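Local coordinates for protein botulinum neurotoxin type G (Clostridium botulinum, PDB 3MPP) that adheres to the host cell surface through this receptor-binding domain, so that the whole toxin can carry its light chain into the host cytosol, at residues 103-106 / 111-114; 182-187 / 196-201; 250-255 / 395-400. The protein carries 4 engineered substitutions. All blocks are in the same frame, centred on the assembly; numbering follows the deposited sequence.

Contact 1 of 3, residues 103-106 / 111-114; sequences WKVS and RIIW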
ATOM      1  N   TRP A 103     -26.132   7.024   5.911  1.00 45.67           N
ATOM      2  CA  TRP A 103     -24.697   7.276   6.042  1.00 45.76           C
ATOM      3  C   TRP A 103     -23.988   7.342   4.699  1.00 45.42           C
ATOM      4  O   TRP A 103     -24.418   6.738   3.715  1.00 46.76           O
ATOM      5  CB  TRP A 103     -24.007   6.224   6.913  1.00 44.92           C
ATOM      6  CG  TRP A 103     -24.093   4.818   6.388  1.00 42.33           C
ATOM      7  CD1 TRP A 103     -24.977   3.856   6.783  1.00 53.41           C
ATOM      8  CD2 TRP A 103     -23.253   4.205   5.395  1.00 46.24           C
ATOM      9  NE1 TRP A 103     -24.750   2.690   6.095  1.00 59.87           N
ATOM     10  CE2 TRP A 103     -23.698   2.876   5.236  1.00 47.83           C
ATOM     11  CE3 TRP A 103     -22.179   4.656   4.616  1.00 43.46           C
ATOM     12  CZ2 TRP A 103     -23.107   1.992   4.336  1.00 45.32           C
ATOM     13  CZ3 TRP A 103     -21.586   3.771   3.721  1.00 46.17           C
ATOM     14  CH2 TRP A 103     -22.050   2.456   3.588  1.00 41.24           C
ATOM     15  N   LYS A 104     -22.877   8.064   4.675  1.00 42.91           N
ATOM     16  CA  LYS A 104     -22.064   8.141   3.474  1.00 42.28           C
ATOM     17  C   LYS A 104     -20.592   8.216   3.837  1.00 44.78           C
ATOM     18  O   LYS A 104     -20.222   8.780   4.869  1.00 43.02           O
ATOM     19  CB  LYS A 104     -22.464   9.351   2.631  1.00 47.57           C
ATOM     20  CG  LYS A 104     -22.020  10.686   3.202  1.00 49.85           C
ATOM     21  CD  LYS A 104     -22.512  11.849   2.343  1.00 58.60           C
ATOM     22  CE  LYS A 104     -22.056  13.191   2.913  1.00 58.85           C
ATOM     23  NZ  LYS A 104     -22.227  14.318   1.946  1.00 59.05           N
ATOM     24  N   VAL A 105     -19.767   7.618   2.985  1.00 39.11           N
ATOM     25  CA  VAL A 105     -18.332   7.793   3.039  1.00 37.28           C
ATOM     26  C   VAL A 105     -17.956   8.732   1.893  1.00 36.32           C
ATOM     27  O   VAL A 105     -18.358   8.529   0.739  1.00 32.64           O
ATOM     28  CB  VAL A 105     -17.596   6.437   2.902  1.00 31.82           C
ATOM     29  CG1 VAL A 105     -16.083   6.646   2.811  1.00 34.72           C
ATOM     30  CG2 VAL A 105     -17.942   5.526   4.074  1.00 39.13           C
ATOM     31  N   SER A 106     -17.218   9.785   2.218  1.00 35.08           N
ATOM     32  CA  SER A 106     -16.789  10.735   1.198  1.00 34.28           C
ATOM     33  C   SER A 106     -15.283  11.010   1.291  1.00 34.35           C
ATOM     34  O   SER A 106     -14.629  10.713   2.293  1.00 35.09           O
ATOM     35  CB  SER A 106     -17.591  12.033   1.306  1.00 39.36           C
ATOM     36  OG  SER A 106     -17.280  12.717   2.502  1.00 45.59           O
ATOM     37  N   ARG A 111      -8.496  13.839   3.010  1.00 31.55           N
ATOM     38  CA  ARG A 111      -9.391  13.462   4.103  1.00 41.47           C
ATOM     39  C   ARG A 111     -10.337  12.362   3.667  1.00 38.56           C
ATOM     40  O   ARG A 111     -10.921  12.421   2.587  1.00 35.37           O
ATOM     41  CB  ARG A 111     -10.245  14.650   4.562  1.00 40.66           C
ATOM     42  CG  ARG A 111      -9.524  15.692   5.374  1.00 41.22           C
ATOM     43  CD  ARG A 111     -10.486  16.769   5.875  1.00 40.65           C
ATOM     44  NE  ARG A 111      -9.779  17.669   6.773  1.00 40.12           N
ATOM     45  CZ  ARG A 111     -10.354  18.541   7.584  1.00 52.16           C
ATOM     46  NH1 ARG A 111     -11.677  18.652   7.621  1.00 53.64           N
ATOM     47  NH2 ARG A 111      -9.596  19.303   8.362  1.00 60.15           N
ATOM     48  N   ILE A 112     -10.514  11.374   4.529  1.00 32.92           N
ATOM     49  CA  ILE A 112     -11.556  10.385   4.336  1.00 33.74           C
ATOM     50  C   ILE A 112     -12.593  10.652   5.419  1.00 37.33           C
ATOM     51  O   ILE A 112     -12.240  10.811   6.587  1.00 35.60           O
ATOM     52  CB  ILE A 112     -10.990   8.952   4.434  1.00 43.53           C
ATOM     53  CG1 ILE A 112     -12.099   7.921   4.227  1.00 52.78           C
ATOM     54  CG2 ILE A 112     -10.295   8.746   5.758  1.00 46.55           C
ATOM     55  CD1 ILE A 112     -12.340   7.570   2.784  1.00 57.34           C
ATOM     56  N   ILE A 113     -13.865  10.724   5.028  1.00 36.05           N
ATOM     57  CA  ILE A 113     -14.903  11.304   5.886  1.00 30.99           C
ATOM     58  C   ILE A 113     -16.132  10.413   6.027  1.00 41.49           C
ATOM     59  O   ILE A 113     -16.677   9.924   5.039  1.00 37.98           O
ATOM     60  CB  ILE A 113     -15.400  12.647   5.316  1.00 35.54           C
ATOM     61  CG1 ILE A 113     -14.254  13.647   5.183  1.00 43.53           C
ATOM     62  CG2 ILE A 113     -16.526  13.209   6.163  1.00 35.59           C
ATOM     63  CD1 ILE A 113     -14.636  14.876   4.373  1.00 47.48           C
ATOM     64  N   TRP A 114     -16.568  10.228   7.266  1.00 37.91           N
ATOM     65  CA  TRP A 114     -17.779   9.482   7.582  1.00 46.17           C
ATOM     66  C   TRP A 114     -18.872  10.450   8.064  1.00 45.97           C
ATOM     67  O   TRP A 114     -18.636  11.264   8.949  1.00 51.42           O
ATOM     68  CB  TRP A 114     -17.451   8.455   8.670  1.00 49.01           C
ATOM     69  CG  TRP A 114     -18.618   7.725   9.267  1.00 54.90           C
ATOM     70  CD1 TRP A 114     -19.137   7.898  10.519  1.00 58.56           C
ATOM     71  CD2 TRP A 114     -19.380   6.677   8.658  1.00 52.47           C
ATOM     72  NE1 TRP A 114     -20.178   7.028  10.722  1.00 59.48           N
ATOM     73  CE2 TRP A 114     -20.348   6.268   9.596  1.00 56.80           C
ATOM     74  CE3 TRP A 114     -19.338   6.042   7.415  1.00 49.08           C
ATOM     75  CZ2 TRP A 114     -21.268   5.260   9.326  1.00 58.33           C
ATOM     76  CZ3 TRP A 114     -20.251   5.044   7.152  1.00 50.60           C
ATOM     77  CH2 TRP A 114     -21.201   4.660   8.103  1.00 50.74           C
TER
HETATM   78  O   HOH W   1     -19.090  11.538   4.379  1.00 38.22           O
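One face of the Trp103 indole is met by Trp114 CH2, which stands 3.1 Å above its plane and is offset toward the rim of Trp103. The planes differ by 30°, and the five-membered ring of Trp103 lies 5.0 Å, centroid to centroid, from the six-membered ring of Trp114: an offset pair with little overlap. Trp103 reaches it with CG between its backbone N and carbonyl carbon (chi1 61°). Val105 CG2 meets the edge of the Trp114 ring, 3.7 Å from CE3, and Val105 CG1 touches Ile112 CD1.

Backbone pairing fixes this register. Ser106 N donates to Ile113 O at 2.9 Å, nearly straight (169°), and Ile113 N returns a more bent bond to Ser106 O. Val105 and Trp114 form the adjoining non-hydrogen-bonded pair. A water lies within hydrogen-bonding distance of Lys104 O, Ser106 OG and Ile113 O, and can donate to two of them at a time. Ile113 O, already bonded by Ser106 N, is one of the acceptors this water can serve; Ser106 OG also bonds Glu90.

The two segments belong to an antiparallel beta hairpin in the N-terminal receptor-binding subdomain, flanked by strands 90-98 and 123-129. From the face carrying Val105 and Trp114, side chains pack on strand 67-74 of the facing sheet, Val105 on Phe71 and Trp114 on Ile69, and Trp114 also reaches Ile148 of strand 144-150.

Contact 2 of 3, residues 182-187 / 196-201; sequences IDFKLI and VWIKDF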
ATOM      1  N   ILE A 182     -26.769  -0.075  -1.124  1.00 47.47           N
ATOM      2  CA  ILE A 182     -25.506   0.614  -0.927  1.00 43.18           C
ATOM      3  C   ILE A 182     -24.947   0.949  -2.298  1.00 46.46           C
ATOM      4  O   ILE A 182     -24.706   0.054  -3.111  1.00 45.96           O
ATOM      5  CB  ILE A 182     -24.499  -0.233  -0.137  1.00 49.47           C
ATOM      6  CG1 ILE A 182     -25.051  -0.515   1.266  1.00 55.87           C
ATOM      7  CG2 ILE A 182     -23.129   0.480  -0.082  1.00 34.73           C
ATOM      8  CD1 ILE A 182     -24.213  -1.458   2.093  1.00 56.23           C
ATOM      9  N   ASP A 183     -24.762   2.239  -2.561  1.00 46.76           N
ATOM     10  CA  ASP A 183     -24.241   2.682  -3.849  1.00 33.85           C
ATOM     11  C   ASP A 183     -22.761   3.007  -3.768  1.00 34.50           C
ATOM     12  O   ASP A 183     -22.341   3.850  -2.973  1.00 36.82           O
ATOM     13  CB  ASP A 183     -24.975   3.917  -4.348  1.00 29.25           C
ATOM     14  CG  ASP A 183     -26.354   3.599  -4.896  1.00 46.42           C
ATOM     15  OD1 ASP A 183     -26.733   2.407  -4.933  1.00 43.34           O
ATOM     16  OD2 ASP A 183     -27.057   4.555  -5.289  1.00 45.64           O
ATOM     17  N   PHE A 184     -21.985   2.348  -4.622  1.00 31.09           N
ATOM     18  CA  PHE A 184     -20.570   2.657  -4.789  1.00 29.92           C
ATOM     19  C   PHE A 184     -20.447   3.474  -6.057  1.00 30.44           C
ATOM     20  O   PHE A 184     -20.710   2.970  -7.164  1.00 31.27           O
ATOM     21  CB  PHE A 184     -19.760   1.373  -4.885  1.00 28.83           C
ATOM     22  CG  PHE A 184     -19.857   0.512  -3.661  1.00 33.71           C
ATOM     23  CD1 PHE A 184     -18.820   0.467  -2.746  1.00 33.13           C
ATOM     24  CD2 PHE A 184     -20.994  -0.242  -3.418  1.00 38.46           C
ATOM     25  CE1 PHE A 184     -18.906  -0.326  -1.612  1.00 39.46           C
ATOM     26  CE2 PHE A 184     -21.091  -1.043  -2.281  1.00 46.32           C
ATOM     27  CZ  PHE A 184     -20.046  -1.079  -1.378  1.00 39.02           C
ATOM     28  N   LYS A 185     -20.082   4.743  -5.896  1.00 29.05           N
ATOM     29  CA  LYS A 185     -20.147   5.694  -6.999  1.00 32.54           C
ATOM     30  C   LYS A 185     -19.610   7.048  -6.557  1.00 30.45           C
ATOM     31  O   LYS A 185     -19.844   7.462  -5.433  1.00 30.01           O
ATOM     32  CB  LYS A 185     -21.616   5.844  -7.423  1.00 35.15           C
ATOM     33  CG  LYS A 185     -21.863   6.735  -8.604  1.00 42.99           C
ATOM     34  CD  LYS A 185     -23.367   6.892  -8.830  1.00 54.47           C
ATOM     35  CE  LYS A 185     -23.668   7.564 -10.161  1.00 61.16           C
ATOM     36  NZ  LYS A 185     -25.106   7.420 -10.530  1.00 65.40           N
ATOM     37  N   LEU A 186     -18.888   7.732  -7.440  1.00 30.56           N
ATOM     38  CA  LEU A 186     -18.433   9.092  -7.160  1.00 27.02           C
ATOM     39  C   LEU A 186     -19.583  10.076  -7.329  1.00 25.69           C
ATOM     40  O   LEU A 186     -20.150  10.176  -8.410  1.00 34.16           O
ATOM     41  CB  LEU A 186     -17.289   9.493  -8.097  1.00 22.84           C
ATOM     42  CG  LEU A 186     -15.857   9.065  -7.717  1.00 32.22           C
ATOM     43  CD1 LEU A 186     -15.754   7.579  -7.377  1.00 29.46           C
ATOM     44  CD2 LEU A 186     -14.881   9.429  -8.847  1.00 25.31           C
ATOM     45  N   ILE A 187     -19.922  10.802  -6.263  1.00 28.17           N
ATOM     46  CA  ILE A 187     -20.960  11.834  -6.337  1.00 24.98           C
ATOM     47  C   ILE A 187     -20.379  13.212  -6.061  1.00 29.34           C
ATOM     48  O   ILE A 187     -19.742  13.418  -5.022  1.00 27.38           O
ATOM     49  CB  ILE A 187     -22.090  11.595  -5.300  1.00 30.30           C
ATOM     50  CG1 ILE A 187     -22.559  10.132  -5.308  1.00 29.88           C
ATOM     51  CG2 ILE A 187     -23.257  12.568  -5.540  1.00 33.39           C
ATOM     52  CD1 ILE A 187     -23.073   9.656  -6.645  1.00 33.43           C
ATOM     53  N   VAL A 196     -11.040   5.911  -7.720  1.00 20.48           N
ATOM     54  CA  VAL A 196     -10.788   5.390  -6.390  1.00 22.79           C
ATOM     55  C   VAL A 196     -10.778   3.878  -6.491  1.00 27.33           C
ATOM     56  O   VAL A 196     -11.651   3.305  -7.147  1.00 26.27           O
ATOM     57  CB  VAL A 196     -11.921   5.782  -5.390  1.00 31.18           C
ATOM     58  CG1 VAL A 196     -11.511   5.420  -3.976  1.00 29.32           C
ATOM     59  CG2 VAL A 196     -12.254   7.263  -5.488  1.00 38.08           C
ATOM     60  N   TRP A 197      -9.806   3.226  -5.852  1.00 26.15           N
ATOM     61  CA  TRP A 197      -9.787   1.759  -5.793  1.00 24.64           C
ATOM     62  C   TRP A 197     -10.339   1.314  -4.442  1.00 27.95           C
ATOM     63  O   TRP A 197     -10.034   1.917  -3.409  1.00 23.53           O
ATOM     64  CB  TRP A 197      -8.358   1.194  -5.973  1.00 25.06           C
ATOM     65  CG  TRP A 197      -7.868   1.142  -7.399  1.00 27.26           C
ATOM     66  CD1 TRP A 197      -7.106   2.081  -8.051  1.00 20.90           C
ATOM     67  CD2 TRP A 197      -8.090   0.081  -8.338  1.00 26.40           C
ATOM     68  NE1 TRP A 197      -6.851   1.664  -9.346  1.00 23.30           N
ATOM     69  CE2 TRP A 197      -7.436   0.439  -9.540  1.00 23.70           C
ATOM     70  CE3 TRP A 197      -8.792  -1.139  -8.281  1.00 28.05           C
ATOM     71  CZ2 TRP A 197      -7.471  -0.374 -10.678  1.00 28.66           C
ATOM     72  CZ3 TRP A 197      -8.818  -1.946  -9.400  1.00 29.91           C
ATOM     73  CH2 TRP A 197      -8.159  -1.562 -10.589  1.00 33.38           C
ATOM     74  N   ILE A 198     -11.129   0.241  -4.453  1.00 27.08           N
ATOM     75  CA  ILE A 198     -11.694  -0.325  -3.230  1.00 30.50           C
ATOM     76  C   ILE A 198     -11.520  -1.849  -3.225  1.00 31.62           C
ATOM     77  O   ILE A 198     -11.602  -2.488  -4.275  1.00 31.45           O
ATOM     78  CB  ILE A 198     -13.198   0.018  -3.113  1.00 34.19           C
ATOM     79  CG1 ILE A 198     -13.378   1.518  -2.855  1.00 25.98           C
ATOM     80  CG2 ILE A 198     -13.859  -0.805  -2.004  1.00 29.73           C
ATOM     81  CD1 ILE A 198     -14.772   2.019  -3.120  1.00 42.57           C
ATOM     82  N   LYS A 199     -11.272  -2.426  -2.052  1.00 25.81           N
ATOM     83  CA  LYS A 199     -11.211  -3.871  -1.913  1.00 30.64           C
ATOM     84  C   LYS A 199     -11.700  -4.259  -0.526  1.00 31.72           C
ATOM     85  O   LYS A 199     -11.763  -3.422   0.372  1.00 32.61           O
ATOM     86  CB  LYS A 199      -9.776  -4.391  -2.123  1.00 29.24           C
ATOM     87  CG  LYS A 199      -8.812  -4.067  -0.984  1.00 32.98           C
ATOM     88  CD  LYS A 199      -7.454  -4.754  -1.202  1.00 34.40           C
ATOM     89  CE  LYS A 199      -6.388  -4.234  -0.249  1.00 35.66           C
ATOM     90  NZ  LYS A 199      -5.133  -5.075  -0.282  1.00 34.67           N
ATOM     91  N   ASP A 200     -12.053  -5.530  -0.373  1.00 33.78           N
ATOM     92  CA  ASP A 200     -12.459  -6.087   0.914  1.00 39.93           C
ATOM     93  C   ASP A 200     -13.560  -5.287   1.587  1.00 40.62           C
ATOM     94  O   ASP A 200     -13.451  -4.980   2.771  1.00 40.64           O
ATOM     95  CB  ASP A 200     -11.253  -6.170   1.859  1.00 42.61           C
ATOM     96  CG  ASP A 200     -10.182  -7.117   1.361  1.00 49.62           C
ATOM     97  OD1 ASP A 200     -10.517  -8.078   0.637  1.00 53.07           O
ATOM     98  OD2 ASP A 200      -9.001  -6.904   1.702  1.00 60.48           O
ATOM     99  N   PHE A 201     -14.618  -4.943   0.856  1.00 36.07           N
ATOM    100  CA  PHE A 201     -15.708  -4.220   1.497  1.00 34.94           C
ATOM    101  C   PHE A 201     -16.583  -5.170   2.317  1.00 39.97           C
ATOM    102  O   PHE A 201     -17.042  -6.200   1.815  1.00 42.12           O
ATOM    103  CB  PHE A 201     -16.564  -3.432   0.503  1.00 36.45           C
ATOM    104  CG  PHE A 201     -17.654  -2.633   1.167  1.00 43.33           C
ATOM    105  CD1 PHE A 201     -17.442  -1.314   1.529  1.00 37.59           C
ATOM    106  CD2 PHE A 201     -18.878  -3.217   1.468  1.00 37.93           C
ATOM    107  CE1 PHE A 201     -18.437  -0.587   2.162  1.00 40.39           C
ATOM    108  CE2 PHE A 201     -19.872  -2.493   2.096  1.00 39.88           C
ATOM    109  CZ  PHE A 201     -19.654  -1.179   2.442  1.00 35.03           C
TER
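Phe184 drives the edge of its ring into the face of Phe201, and the other side-chain contacts are grouped round this T-shaped pair or further along the strands. The ring planes stand at 86° and the centroids are 4.8 Å apart, so the rings are close to perpendicular. Phe184 CZ sits 3.6 Å above the plane of Phe201, over the middle of that ring, and the neighbouring edge atom Phe184 CE1 is 3.6 Å from Phe201 CD1. Two adjacent edge carbons of Phe184 therefore share the same face. Phe201 presents that face with CG anti to its backbone N (chi1 -177°).

The rim of Phe184 has a second neighbour: Ile198 CD1 lies near the ring plane, 4.4 Å from Phe184 CD1. Toward one end of the contact, Ile182 CD1 approaches Phe201 CE2 obliquely at 4.5 Å, a loose touch. Toward the other, the branches of Leu186 and Val196 meet at an angle, CD1 to CG2, at 4.0 Å. All six side chains are buried and apolar, and apolar packing alone carries the contact between the two segments.

The strand axes run nearly antiparallel, at 164°, but approach no closer than 9.8 Å, about twice the spacing of hydrogen-bonded neighbours. This is the face-to-face packing of a beta sandwich, in keeping with the concanavalin-like family of this subdomain. Strand 181-187 lies in one sheet between strands 50-53 and 90-98, where Ile182 and Phe184 both touch Ile94. Strand 195-204 belongs to the opposing sheet, beside strands 39-43 and 67-74; Ile198 packs there on Phe40 and Phe201 on Ile69.

Contact 3 of 3, residues 250-255 / 395-400; sequences IYIKYF and NYFCIS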
ATOM      1  N   ILE A 250      16.917   8.784   0.884  1.00 18.81           N
ATOM      2  CA  ILE A 250      17.914   8.549  -0.154  1.00 23.27           C
ATOM      3  C   ILE A 250      17.426   7.491  -1.129  1.00 23.39           C
ATOM      4  O   ILE A 250      16.423   6.806  -0.879  1.00 24.83           O
ATOM      5  CB  ILE A 250      19.289   8.131   0.437  1.00 23.37           C
ATOM      6  CG1 ILE A 250      19.164   6.895   1.347  1.00 24.29           C
ATOM      7  CG2 ILE A 250      19.891   9.294   1.238  1.00 26.24           C
ATOM      8  CD1 ILE A 250      18.976   5.565   0.619  1.00 28.00           C
ATOM      9  N   TYR A 251      18.094   7.389  -2.273  1.00 21.87           N
ATOM     10  CA  TYR A 251      17.862   6.260  -3.160  1.00 18.94           C
ATOM     11  C   TYR A 251      19.214   5.653  -3.502  1.00 25.74           C
ATOM     12  O   TYR A 251      20.264   6.251  -3.203  1.00 23.26           O
ATOM     13  CB  TYR A 251      17.091   6.672  -4.430  1.00 20.19           C
ATOM     14  CG  TYR A 251      17.820   7.660  -5.316  1.00 20.68           C
ATOM     15  CD1 TYR A 251      18.547   7.222  -6.411  1.00 22.67           C
ATOM     16  CD2 TYR A 251      17.768   9.038  -5.063  1.00 20.54           C
ATOM     17  CE1 TYR A 251      19.210   8.101  -7.232  1.00 25.55           C
ATOM     18  CE2 TYR A 251      18.440   9.939  -5.887  1.00 21.22           C
ATOM     19  CZ  TYR A 251      19.152   9.456  -6.968  1.00 29.16           C
ATOM     20  OH  TYR A 251      19.825  10.310  -7.796  1.00 24.35           O
ATOM     21  N   ILE A 252      19.185   4.471  -4.115  1.00 19.56           N
ATOM     22  CA  ILE A 252      20.409   3.796  -4.546  1.00 26.51           C
ATOM     23  C   ILE A 252      20.725   4.071  -6.023  1.00 28.14           C
ATOM     24  O   ILE A 252      19.926   3.791  -6.913  1.00 21.30           O
ATOM     25  CB  ILE A 252      20.360   2.261  -4.325  1.00 28.41           C
ATOM     26  CG1 ILE A 252      19.787   1.918  -2.928  1.00 22.81           C
ATOM     27  CG2 ILE A 252      21.761   1.679  -4.529  1.00 23.65           C
ATOM     28  CD1 ILE A 252      20.625   2.474  -1.772  1.00 22.26           C
ATOM     29  N   LYS A 253      21.924   4.584  -6.250  1.00 20.77           N
ATOM     30  CA  LYS A 253      22.390   5.052  -7.544  1.00 28.90           C
ATOM     31  C   LYS A 253      23.634   4.238  -7.947  1.00 27.97           C
ATOM     32  O   LYS A 253      24.489   3.959  -7.120  1.00 29.35           O
ATOM     33  CB  LYS A 253      22.747   6.533  -7.395  1.00 34.19           C
ATOM     34  CG  LYS A 253      23.192   7.257  -8.632  1.00 40.55           C
ATOM     35  CD  LYS A 253      23.643   8.672  -8.266  1.00 38.37           C
ATOM     36  CE  LYS A 253      23.859   9.546  -9.504  1.00 51.94           C
ATOM     37  NZ  LYS A 253      25.224   9.398 -10.076  1.00 64.88           N
ATOM     38  N   TYR A 254      23.721   3.852  -9.214  1.00 23.36           N
ATOM     39  CA  TYR A 254      24.904   3.179  -9.737  1.00 28.04           C
ATOM     40  C   TYR A 254      26.117   4.104  -9.693  1.00 28.66           C
ATOM     41  O   TYR A 254      26.077   5.238 -10.163  1.00 28.84           O
ATOM     42  CB  TYR A 254      24.648   2.699 -11.163  1.00 33.15           C
ATOM     43  CG  TYR A 254      25.795   1.931 -11.797  1.00 29.32           C
ATOM     44  CD1 TYR A 254      26.219   0.715 -11.273  1.00 24.39           C
ATOM     45  CD2 TYR A 254      26.433   2.413 -12.935  1.00 32.57           C
ATOM     46  CE1 TYR A 254      27.258   0.006 -11.851  1.00 29.59           C
ATOM     47  CE2 TYR A 254      27.474   1.716 -13.522  1.00 32.94           C
ATOM     48  CZ  TYR A 254      27.880   0.514 -12.981  1.00 34.94           C
ATOM     49  OH  TYR A 254      28.904  -0.176 -13.564  1.00 42.49           O
ATOM     50  N   PHE A 255      27.195   3.604  -9.111  1.00 23.66           N
ATOM     51  CA  PHE A 255      28.439   4.351  -9.021  1.00 28.27           C
ATOM     52  C   PHE A 255      29.370   3.677 -10.006  1.00 29.40           C
ATOM     53  O   PHE A 255      29.923   2.618  -9.707  1.00 29.37           O
ATOM     54  CB  PHE A 255      28.983   4.255  -7.592  1.00 38.51           C
ATOM     55  CG  PHE A 255      30.310   4.939  -7.383  1.00 42.87           C
ATOM     56  CD1 PHE A 255      31.236   4.413  -6.495  1.00 49.83           C
ATOM     57  CD2 PHE A 255      30.629   6.101  -8.061  1.00 50.56           C
ATOM     58  CE1 PHE A 255      32.456   5.039  -6.286  1.00 55.73           C
ATOM     59  CE2 PHE A 255      31.854   6.734  -7.860  1.00 54.47           C
ATOM     60  CZ  PHE A 255      32.766   6.202  -6.974  1.00 52.45           C
ATOM     61  N   ASN A 395      28.067   5.644   2.094  1.00 26.30           N
ATOM     62  CA  ASN A 395      27.077   4.614   2.376  1.00 25.36           C
ATOM     63  C   ASN A 395      26.786   3.833   1.100  1.00 27.27           C
ATOM     64  O   ASN A 395      26.502   4.427   0.068  1.00 24.45           O
ATOM     65  CB  ASN A 395      25.799   5.250   2.950  1.00 30.41           C
ATOM     66  CG  ASN A 395      26.029   5.855   4.321  1.00 28.12           C
ATOM     67  OD1 ASN A 395      26.894   5.386   5.062  1.00 28.91           O
ATOM     68  ND2 ASN A 395      25.274   6.891   4.665  1.00 29.32           N
ATOM     69  N   TYR A 396      26.873   2.506   1.177  1.00 23.81           N
ATOM     70  CA  TYR A 396      26.751   1.657  -0.007  1.00 20.68           C
ATOM     71  C   TYR A 396      25.690   0.581   0.171  1.00 24.79           C
ATOM     72  O   TYR A 396      25.492   0.079   1.280  1.00 21.13           O
ATOM     73  CB  TYR A 396      28.081   0.963  -0.314  1.00 28.57           C
ATOM     74  CG  TYR A 396      29.141   1.895  -0.837  1.00 29.05           C
ATOM     75  CD1 TYR A 396      29.244   2.165  -2.195  1.00 34.59           C
ATOM     76  CD2 TYR A 396      30.036   2.511   0.027  1.00 33.99           C
ATOM     77  CE1 TYR A 396      30.216   3.019  -2.684  1.00 36.95           C
ATOM     78  CE2 TYR A 396      31.019   3.365  -0.455  1.00 36.21           C
ATOM     79  CZ  TYR A 396      31.096   3.616  -1.810  1.00 43.65           C
ATOM     80  OH  TYR A 396      32.059   4.467  -2.296  1.00 52.24           O
ATOM     81  N   PHE A 397      25.012   0.261  -0.931  1.00 24.95           N
ATOM     82  CA  PHE A 397      24.170  -0.929  -1.074  1.00 22.04           C
ATOM     83  C   PHE A 397      25.068  -2.124  -0.756  1.00 23.29           C
ATOM     84  O   PHE A 397      26.056  -2.352  -1.445  1.00 24.39           O
ATOM     85  CB  PHE A 397      23.702  -0.974  -2.539  1.00 22.34           C
ATOM     86  CG  PHE A 397      22.592  -1.975  -2.842  1.00 23.38           C
ATOM     87  CD1 PHE A 397      21.635  -2.324  -1.894  1.00 22.35           C
ATOM     88  CD2 PHE A 397      22.485  -2.512  -4.134  1.00 18.72           C
ATOM     89  CE1 PHE A 397      20.603  -3.229  -2.216  1.00 19.56           C
ATOM     90  CE2 PHE A 397      21.463  -3.406  -4.463  1.00 20.90           C
ATOM     91  CZ  PHE A 397      20.517  -3.756  -3.505  1.00 23.06           C
ATOM     92  N   CYS A 398      24.752  -2.875   0.301  1.00 20.64           N
ATOM     93  CA  CYS A 398      25.654  -3.924   0.753  1.00 20.28           C
ATOM     94  C   CYS A 398      24.873  -5.136   1.236  1.00 23.54           C
ATOM     95  O   CYS A 398      23.648  -5.106   1.310  1.00 25.03           O
ATOM     96  CB  CYS A 398      26.537  -3.409   1.908  1.00 24.51           C
ATOM     97  SG  CYS A 398      25.620  -3.173   3.452  1.00 27.22           S
ATOM     98  N   ILE A 399      25.600  -6.200   1.554  1.00 20.48           N
ATOM     99  CA  ILE A 399      25.042  -7.324   2.299  1.00 20.74           C
ATOM    100  C   ILE A 399      25.805  -7.401   3.618  1.00 27.48           C
ATOM    101  O   ILE A 399      27.030  -7.212   3.627  1.00 22.67           O
ATOM    102  CB  ILE A 399      25.128  -8.649   1.492  1.00 20.79           C
ATOM    103  CG1 ILE A 399      24.466  -9.804   2.261  1.00 26.87           C
ATOM    104  CG2 ILE A 399      26.570  -8.983   1.128  1.00 25.54           C
ATOM    105  CD1 ILE A 399      24.169 -11.046   1.399  1.00 19.81           C
ATOM    106  N   SER A 400      25.098  -7.632   4.731  1.00 21.13           N
ATOM    107  CA  SER A 400      25.753  -7.653   6.040  1.00 21.72           C
ATOM    108  C   SER A 400      25.188  -8.703   7.002  1.00 25.85           C
ATOM    109  O   SER A 400      23.979  -8.906   7.073  1.00 22.68           O
ATOM    110  CB  SER A 400      25.670  -6.265   6.681  1.00 17.98           C
ATOM    111  OG  SER A 400      26.309  -6.257   7.937  1.00 26.00           O
TER
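Aliphatic-to-aromatic packing joins Ile252 to Phe397. The methyl CG2 of Ile252 lies 3.8 Å from Phe397 CB and 4.1 Å from Phe397 CG, so it meets the root of the benzyl group rather than its far end. The methyl stands oblique to the ring, and the two side chains cross at about a right angle. In Ile252, CG2 is anti to the backbone N, while CG1 takes the position anti to the carbonyl carbon (chi1 -45°). This torsion sends the single-carbon branch toward Phe397. Ile252 and Phe397 are also where the backbones come nearest, with their CA atoms 7.0 Å apart.

The segments lie in the C-terminal receptor-binding subdomain, whose family is a beta-trefoil. Strand 250-255 is an outer strand of a small antiparallel sheet with strands 260-270 and 275-277. Strand 394-400 instead runs between strands 332-339 and 373-382 of a larger curled sheet, so the side chains bring together two groups of strands, which the backbone bond between Asn395 and Thr263 also links. Phe397 extends the apolar cluster further, its ring meeting those of Trp420 and Phe377, and Ile252 also packs on Ile379.

Aromatic-to-aromatic contact is more peripheral and looser. Phe255 CD1 lies at the edge of the Tyr396 ring, near its plane and 4.2 Å from CE1. The phenol oxygen Tyr396 OH is 4.1 Å from Phe255 CE1, placed obliquely to the Phe255 ring. Tyr396 starts from a CB directed away from strand 250-255, yet the far part of its ring reaches Phe255, which is itself only partly buried.

Polar interactions belong to the surroundings: Asn395 OD1 bonds Lys381 NZ, and Ser400 OG accepts a hydrogen bond from Trp402 N.

How the contacts relate
Contacts 1 and 2 adjoin within the N-terminal receptor-binding subdomain, their centres 11 Å apart. Trp103 CZ2 of contact 1 packs 4.3 Å from Ile182 CD1 of contact 2, while strand 90-98 lies between strands 103-108 and 181-187 in their shared sheet. Contact 1 pairs neighbours within that sheet; contact 2 spans from it to the opposing one. Contact 3 sits in the C-terminal subdomain, on the other side of the chain's centre, about 42 Å from contact 1 and 41 Å from contact 2 between centres. Segment 395-400 ends at Ser400, first residue of the inferred ganglioside-binding motif, which also includes Trp402; the touching side chains of contact 3 lie away from that site.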